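Local coordinates for beta-N-acetylhexosaminidase (Mycobacterium smegmatis, PDB 4YYF), which probably hydrolyses terminal non-reducing N-acetyl-D-hexosamine residues from N-acetyl-beta-D-hexosaminides, as a member of glycosyl hydrolase family 3, at residues R147-V161 and A196-H210. The protein carries 1 engineered substitution. Residues are numbered along the deposited sequence; the frame is centred on the assembly and turned at random.
Sequences RDLGVTVDFAPVVDV and AGVLPVLKHFPGHGH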
loop_
_atom_site.group_PDB
_atom_site.type_symbol
_atom_site.label_atom_id
_atom_site.label_comp_id
_atom_site.label_asym_id
_atom_site.label_seq_id
_atom_site.Cartn_x
_atom_site.Cartn_y
_atom_site.Cartn_z
ATOM N N ARG A 147 -8.591 11.790 -8.531
ATOM C CA ARG A 147 -9.521 12.401 -7.588
ATOM C C ARG A 147 -10.914 12.537 -8.196
ATOM O O ARG A 147 -11.905 12.272 -7.525
ATOM C CB ARG A 147 -9.049 13.796 -7.176
ATOM C CG ARG A 147 -7.788 13.860 -6.319
ATOM C CD ARG A 147 -7.920 13.142 -4.984
ATOM N NE ARG A 147 -9.028 13.574 -4.124
ATOM C CZ ARG A 147 -9.073 14.716 -3.443
ATOM N NH1 ARG A 147 -8.101 15.615 -3.579
ATOM N NH2 ARG A 147 -10.119 14.978 -2.656
ATOM N N ASP A 148 -10.989 12.972 -9.456
ATOM C CA ASP A 148 -12.277 13.097 -10.157
ATOM C C ASP A 148 -13.044 11.773 -10.163
ATOM O O ASP A 148 -14.282 11.741 -10.174
ATOM C CB ASP A 148 -12.066 13.543 -11.605
ATOM C CG ASP A 148 -12.196 15.037 -11.793
ATOM O OD1 ASP A 148 -12.935 15.690 -11.015
ATOM O OD2 ASP A 148 -11.574 15.557 -12.747
ATOM N N LEU A 149 -12.300 10.676 -10.148
ATOM C CA LEU A 149 -12.907 9.347 -10.173
ATOM C C LEU A 149 -13.173 8.796 -8.778
ATOM O O LEU A 149 -13.664 7.677 -8.637
ATOM C CB LEU A 149 -12.017 8.368 -10.958
ATOM C CG LEU A 149 -11.814 8.684 -12.440
ATOM C CD1 LEU A 149 -10.757 7.759 -13.044
ATOM C CD2 LEU A 149 -13.129 8.529 -13.214
ATOM N N GLY A 150 -12.862 9.566 -7.739
ATOM C CA GLY A 150 -13.120 9.099 -6.382
ATOM C C GLY A 150 -11.977 8.345 -5.724
ATOM O O GLY A 150 -12.132 7.813 -4.618
ATOM N N VAL A 151 -10.823 8.296 -6.386
ATOM C CA VAL A 151 -9.656 7.628 -5.807
ATOM C C VAL A 151 -9.066 8.509 -4.704
ATOM O O VAL A 151 -8.965 9.718 -4.883
ATOM C CB VAL A 151 -8.598 7.353 -6.899
ATOM C CG1 VAL A 151 -7.261 6.909 -6.281
ATOM C CG2 VAL A 151 -9.118 6.308 -7.877
ATOM N N THR A 152 -8.686 7.904 -3.576
ATOM C CA THR A 152 -8.016 8.626 -2.480
ATOM C C THR A 152 -6.561 8.212 -2.224
ATOM O O THR A 152 -5.767 8.972 -1.629
ATOM C CB THR A 152 -8.822 8.550 -1.161
ATOM O OG1 THR A 152 -8.819 7.212 -0.644
ATOM C CG2 THR A 152 -10.253 8.980 -1.400
ATOM N N VAL A 153 -6.208 7.015 -2.671
ATOM C CA VAL A 153 -4.877 6.463 -2.430
ATOM C C VAL A 153 -4.331 5.869 -3.716
ATOM O O VAL A 153 -5.026 5.100 -4.373
ATOM C CB VAL A 153 -4.913 5.323 -1.381
ATOM C CG1 VAL A 153 -3.515 4.730 -1.195
ATOM C CG2 VAL A 153 -5.458 5.812 -0.037
ATOM N N ASP A 154 -3.093 6.211 -4.073
ATOM C CA ASP A 154 -2.419 5.553 -5.195
ATOM C C ASP A 154 -1.225 4.781 -4.653
ATOM O O ASP A 154 -0.365 5.355 -3.980
ATOM C CB ASP A 154 -1.941 6.586 -6.242
ATOM C CG ASP A 154 -1.361 5.940 -7.506
ATOM O OD1 ASP A 154 -1.410 4.694 -7.651
ATOM O OD2 ASP A 154 -0.872 6.686 -8.395
ATOM N N PHE A 155 -1.150 3.490 -4.959
ATOM C CA PHE A 155 0.015 2.704 -4.557
ATOM C C PHE A 155 1.164 3.005 -5.505
ATOM O O PHE A 155 1.541 2.184 -6.336
ATOM C CB PHE A 155 -0.324 1.219 -4.546
ATOM C CG PHE A 155 -1.337 0.842 -3.493
ATOM C CD1 PHE A 155 -1.183 1.281 -2.177
ATOM C CD2 PHE A 155 -2.451 0.079 -3.818
ATOM C CE1 PHE A 155 -2.123 0.929 -1.183
ATOM C CE2 PHE A 155 -3.397 -0.270 -2.837
ATOM C CZ PHE A 155 -3.219 0.157 -1.516
ATOM N N ALA A 156 1.696 4.214 -5.372
ATOM C CA ALA A 156 2.799 4.701 -6.191
ATOM C C ALA A 156 3.369 5.896 -5.454
ATOM O O ALA A 156 2.654 6.546 -4.699
ATOM C CB ALA A 156 2.276 5.105 -7.591
ATOM N N PRO A 157 4.650 6.230 -5.675
ATOM C CA PRO A 157 5.599 5.655 -6.619
ATOM C C PRO A 157 6.350 4.461 -6.056
ATOM O O PRO A 157 6.581 4.342 -4.855
ATOM C CB PRO A 157 6.602 6.793 -6.826
ATOM C CG PRO A 157 6.647 7.464 -5.459
ATOM C CD PRO A 157 5.187 7.435 -5.014
ATOM N N VAL A 158 6.747 3.592 -6.970
ATOM C CA VAL A 158 7.743 2.571 -6.709
ATOM C C VAL A 158 9.061 3.282 -6.432
ATOM O O VAL A 158 9.485 4.139 -7.209
ATOM C CB VAL A 158 7.908 1.693 -7.964
ATOM C CG1 VAL A 158 9.143 0.779 -7.852
ATOM C CG2 VAL A 158 6.639 0.879 -8.198
ATOM N N VAL A 159 9.715 2.935 -5.331
ATOM C CA VAL A 159 11.038 3.490 -5.052
ATOM C C VAL A 159 12.096 2.396 -5.101
ATOM O O VAL A 159 13.272 2.635 -4.806
ATOM C CB VAL A 159 11.083 4.258 -3.706
ATOM C CG1 VAL A 159 10.126 5.465 -3.737
ATOM C CG2 VAL A 159 10.730 3.333 -2.559
ATOM N N ASP A 160 11.678 1.201 -5.507
ATOM C CA ASP A 160 12.622 0.132 -5.805
ATOM C C ASP A 160 13.685 0.593 -6.792
ATOM O O ASP A 160 13.410 1.363 -7.718
ATOM C CB ASP A 160 11.901 -1.088 -6.384
ATOM C CG ASP A 160 10.895 -1.686 -5.427
ATOM O OD1 ASP A 160 11.151 -1.688 -4.200
ATOM O OD2 ASP A 160 9.831 -2.151 -5.905
ATOM N N VAL A 161 14.906 0.110 -6.580
ATOM C CA VAL A 161 16.056 0.483 -7.382
ATOM C C VAL A 161 16.480 -0.759 -8.147
ATOM O O VAL A 161 16.706 -1.802 -7.538
ATOM C CB VAL A 161 17.206 0.920 -6.449
ATOM C CG1 VAL A 161 18.443 1.251 -7.237
ATOM C CG2 VAL A 161 16.756 2.109 -5.586
ATOM N N ALA A 196 -2.140 16.888 -5.516
ATOM C CA ALA A 196 -3.483 16.620 -6.038
ATOM C C ALA A 196 -4.437 16.185 -4.919
ATOM O O ALA A 196 -5.656 16.156 -5.102
ATOM C CB ALA A 196 -3.440 15.546 -7.127
ATOM N N GLY A 197 -3.882 15.839 -3.762
ATOM C CA GLY A 197 -4.690 15.393 -2.638
ATOM C C GLY A 197 -4.865 13.885 -2.596
ATOM O O GLY A 197 -5.719 13.365 -1.866
ATOM N N VAL A 198 -4.033 13.180 -3.358
ATOM C CA VAL A 198 -4.019 11.718 -3.351
ATOM C C VAL A 198 -2.928 11.300 -2.384
ATOM O O VAL A 198 -1.865 11.912 -2.370
ATOM C CB VAL A 198 -3.672 11.158 -4.761
ATOM C CG1 VAL A 198 -3.507 9.634 -4.726
ATOM C CG2 VAL A 198 -4.752 11.544 -5.771
ATOM N N LEU A 199 -3.178 10.272 -1.570
ATOM C CA LEU A 199 -2.130 9.762 -0.686
ATOM C C LEU A 199 -1.171 8.882 -1.483
ATOM O O LEU A 199 -1.568 7.829 -1.978
ATOM C CB LEU A 199 -2.738 8.927 0.455
ATOM C CG LEU A 199 -1.709 8.283 1.395
ATOM C CD1 LEU A 199 -0.971 9.355 2.258
ATOM C CD2 LEU A 199 -2.390 7.239 2.299
ATOM N N PRO A 200 0.096 9.304 -1.616
ATOM C CA PRO A 200 1.048 8.417 -2.291
ATOM C C PRO A 200 1.597 7.351 -1.337
ATOM O O PRO A 200 1.641 7.565 -0.117
ATOM C CB PRO A 200 2.153 9.372 -2.749
ATOM C CG PRO A 200 2.104 10.517 -1.781
ATOM C CD PRO A 200 0.708 10.586 -1.201
ATOM N N VAL A 201 1.968 6.195 -1.885
ATOM C CA VAL A 201 2.490 5.093 -1.068
ATOM C C VAL A 201 3.814 4.608 -1.663
ATOM O O VAL A 201 3.834 4.053 -2.754
ATOM C CB VAL A 201 1.500 3.909 -0.995
ATOM C CG1 VAL A 201 2.001 2.857 0.030
ATOM C CG2 VAL A 201 0.079 4.388 -0.605
ATOM N N LEU A 202 4.911 4.830 -0.944
ATOM C CA LEU A 202 6.238 4.386 -1.378
ATOM C C LEU A 202 6.361 2.863 -1.245
ATOM O O LEU A 202 6.049 2.312 -0.192
ATOM C CB LEU A 202 7.305 5.046 -0.503
ATOM C CG LEU A 202 7.198 6.560 -0.297
ATOM C CD1 LEU A 202 8.235 7.027 0.721
ATOM C CD2 LEU A 202 7.396 7.297 -1.621
ATOM N N LYS A 203 6.826 2.177 -2.288
ATOM C CA LYS A 203 6.885 0.704 -2.253
ATOM C C LYS A 203 8.108 0.207 -3.042
ATOM O O LYS A 203 8.598 0.943 -3.903
ATOM C CB LYS A 203 5.571 0.113 -2.801
ATOM C CG LYS A 203 5.368 0.302 -4.302
ATOM C CD LYS A 203 3.901 0.012 -4.701
ATOM C CE LYS A 203 3.733 -0.053 -6.222
ATOM N NZ LYS A 203 2.301 -0.302 -6.612
ATOM N N HIS A 204 8.630 -1.002 -2.784
ATOM C CA HIS A 204 8.144 -1.969 -1.794
ATOM C C HIS A 204 9.213 -2.154 -0.698
ATOM O O HIS A 204 10.228 -2.813 -0.920
ATOM C CB HIS A 204 7.867 -3.334 -2.467
ATOM C CG HIS A 204 6.921 -3.275 -3.632
ATOM N ND1 HIS A 204 7.328 -2.919 -4.913
ATOM C CD2 HIS A 204 5.599 -3.550 -3.739
ATOM C CE1 HIS A 204 6.299 -2.955 -5.728
ATOM N NE2 HIS A 204 5.225 -3.339 -5.042
ATOM N N PHE A 205 8.984 -1.576 0.479
ATOM C CA PHE A 205 9.971 -1.548 1.572
ATOM C C PHE A 205 10.294 -2.948 2.118
ATOM O O PHE A 205 9.394 -3.774 2.295
ATOM C CB PHE A 205 9.414 -0.660 2.695
ATOM C CG PHE A 205 10.361 -0.413 3.837
ATOM C CD1 PHE A 205 10.405 -1.280 4.929
ATOM C CD2 PHE A 205 11.166 0.724 3.855
ATOM C CE1 PHE A 205 11.264 -1.035 6.003
ATOM C CE2 PHE A 205 12.019 0.972 4.931
ATOM C CZ PHE A 205 12.063 0.087 6.007
ATOM N N PRO A 206 11.583 -3.226 2.419
ATOM C CA PRO A 206 12.771 -2.369 2.281
ATOM C C PRO A 206 13.476 -2.471 0.926
ATOM O O PRO A 206 14.653 -2.108 0.822
ATOM C CB PRO A 206 13.699 -2.916 3.360
ATOM C CG PRO A 206 13.387 -4.403 3.364
ATOM C CD PRO A 206 11.880 -4.445 3.192
ATOM N N GLY A 207 12.787 -2.971 -0.095
ATOM C CA GLY A 207 13.358 -2.959 -1.436
ATOM C C GLY A 207 13.206 -4.248 -2.222
ATOM O O GLY A 207 13.812 -5.267 -1.880
ATOM N N HIS A 208 12.422 -4.197 -3.299
ATOM C CA HIS A 208 12.164 -5.381 -4.143
ATOM C C HIS A 208 13.056 -5.350 -5.385
ATOM O O HIS A 208 13.133 -6.327 -6.142
ATOM C CB HIS A 208 10.685 -5.402 -4.575
ATOM C CG HIS A 208 10.160 -6.751 -4.934
ATOM N ND1 HIS A 208 10.763 -7.580 -5.877
ATOM C CD2 HIS A 208 9.074 -7.441 -4.504
ATOM C CE1 HIS A 208 10.086 -8.694 -5.986
ATOM N NE2 HIS A 208 9.045 -8.642 -5.158
ATOM N N GLY A 209 13.737 -4.225 -5.595
ATOM C CA GLY A 209 14.480 -3.999 -6.826
ATOM C C GLY A 209 15.565 -5.020 -7.133
ATOM O O GLY A 209 15.827 -5.310 -8.298
ATOM N N HIS A 210 16.207 -5.562 -6.103
ATOM C CA HIS A 210 17.279 -6.538 -6.333
ATOM C C HIS A 210 16.912 -7.920 -5.782
ATOM O O HIS A 210 17.788 -8.741 -5.531
ATOM C CB HIS A 210 18.605 -6.053 -5.722
ATOM C CG HIS A 210 19.072 -4.731 -6.255
ATOM N ND1 HIS A 210 18.844 -3.540 -5.605
ATOM C CD2 HIS A 210 19.759 -4.419 -7.384
ATOM C CE1 HIS A 210 19.375 -2.546 -6.303
ATOM N NE2 HIS A 210 19.931 -3.057 -7.386
HETATM O O HOH W 1 -6.321 11.003 -0.077
HETATM O O HOH W 2 14.963 -1.719 -4.290
#
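K203 lays its extended chain across V158, CE 3.6 Å from V158 CG2, and brings NZ to 2.6 Å from F155 O, tilted from that carbonyl's plane. E106 of strand 100-107 forms a salt bridge with the same ammonium. K203 CG lies over one face of the H204 ring, and D160 meets the edge. D160 OD2 offers its syn lone pair to H204 ND1 at 2.8 Å, in the ring plane, with carboxylate and imidazole 15° apart. D160 OD1 takes hydrogen bonds from H204 N and H208 N, each 3.0 Å long, from opposite faces of the carboxylate plane; three nearly straight bonds thus fix the buried acid's rotation. D160 CG turns away from its carbonyl carbon (chi1 -62°), aiming the carboxylate at H204 and H208. L199 N donates to T152 O (2.9 Å) and D154 N to L199 O, a short parallel pairing. V201 CG2 packs 3.7 Å from V153 CG1 and meets the F155 ring obliquely. R147 NH1 donates a hydrogen bond, in the guanidinium plane, to a lone pair of A196 O at 2.9 Å, tying helix 132-148 to helix 179-196. An acetate, probably from the crystallisation liquor, lies beside H204 and may mark a pocket. Neighbouring parallel strands, each following a helix, are characteristic of the family 3 TIM-barrel domain.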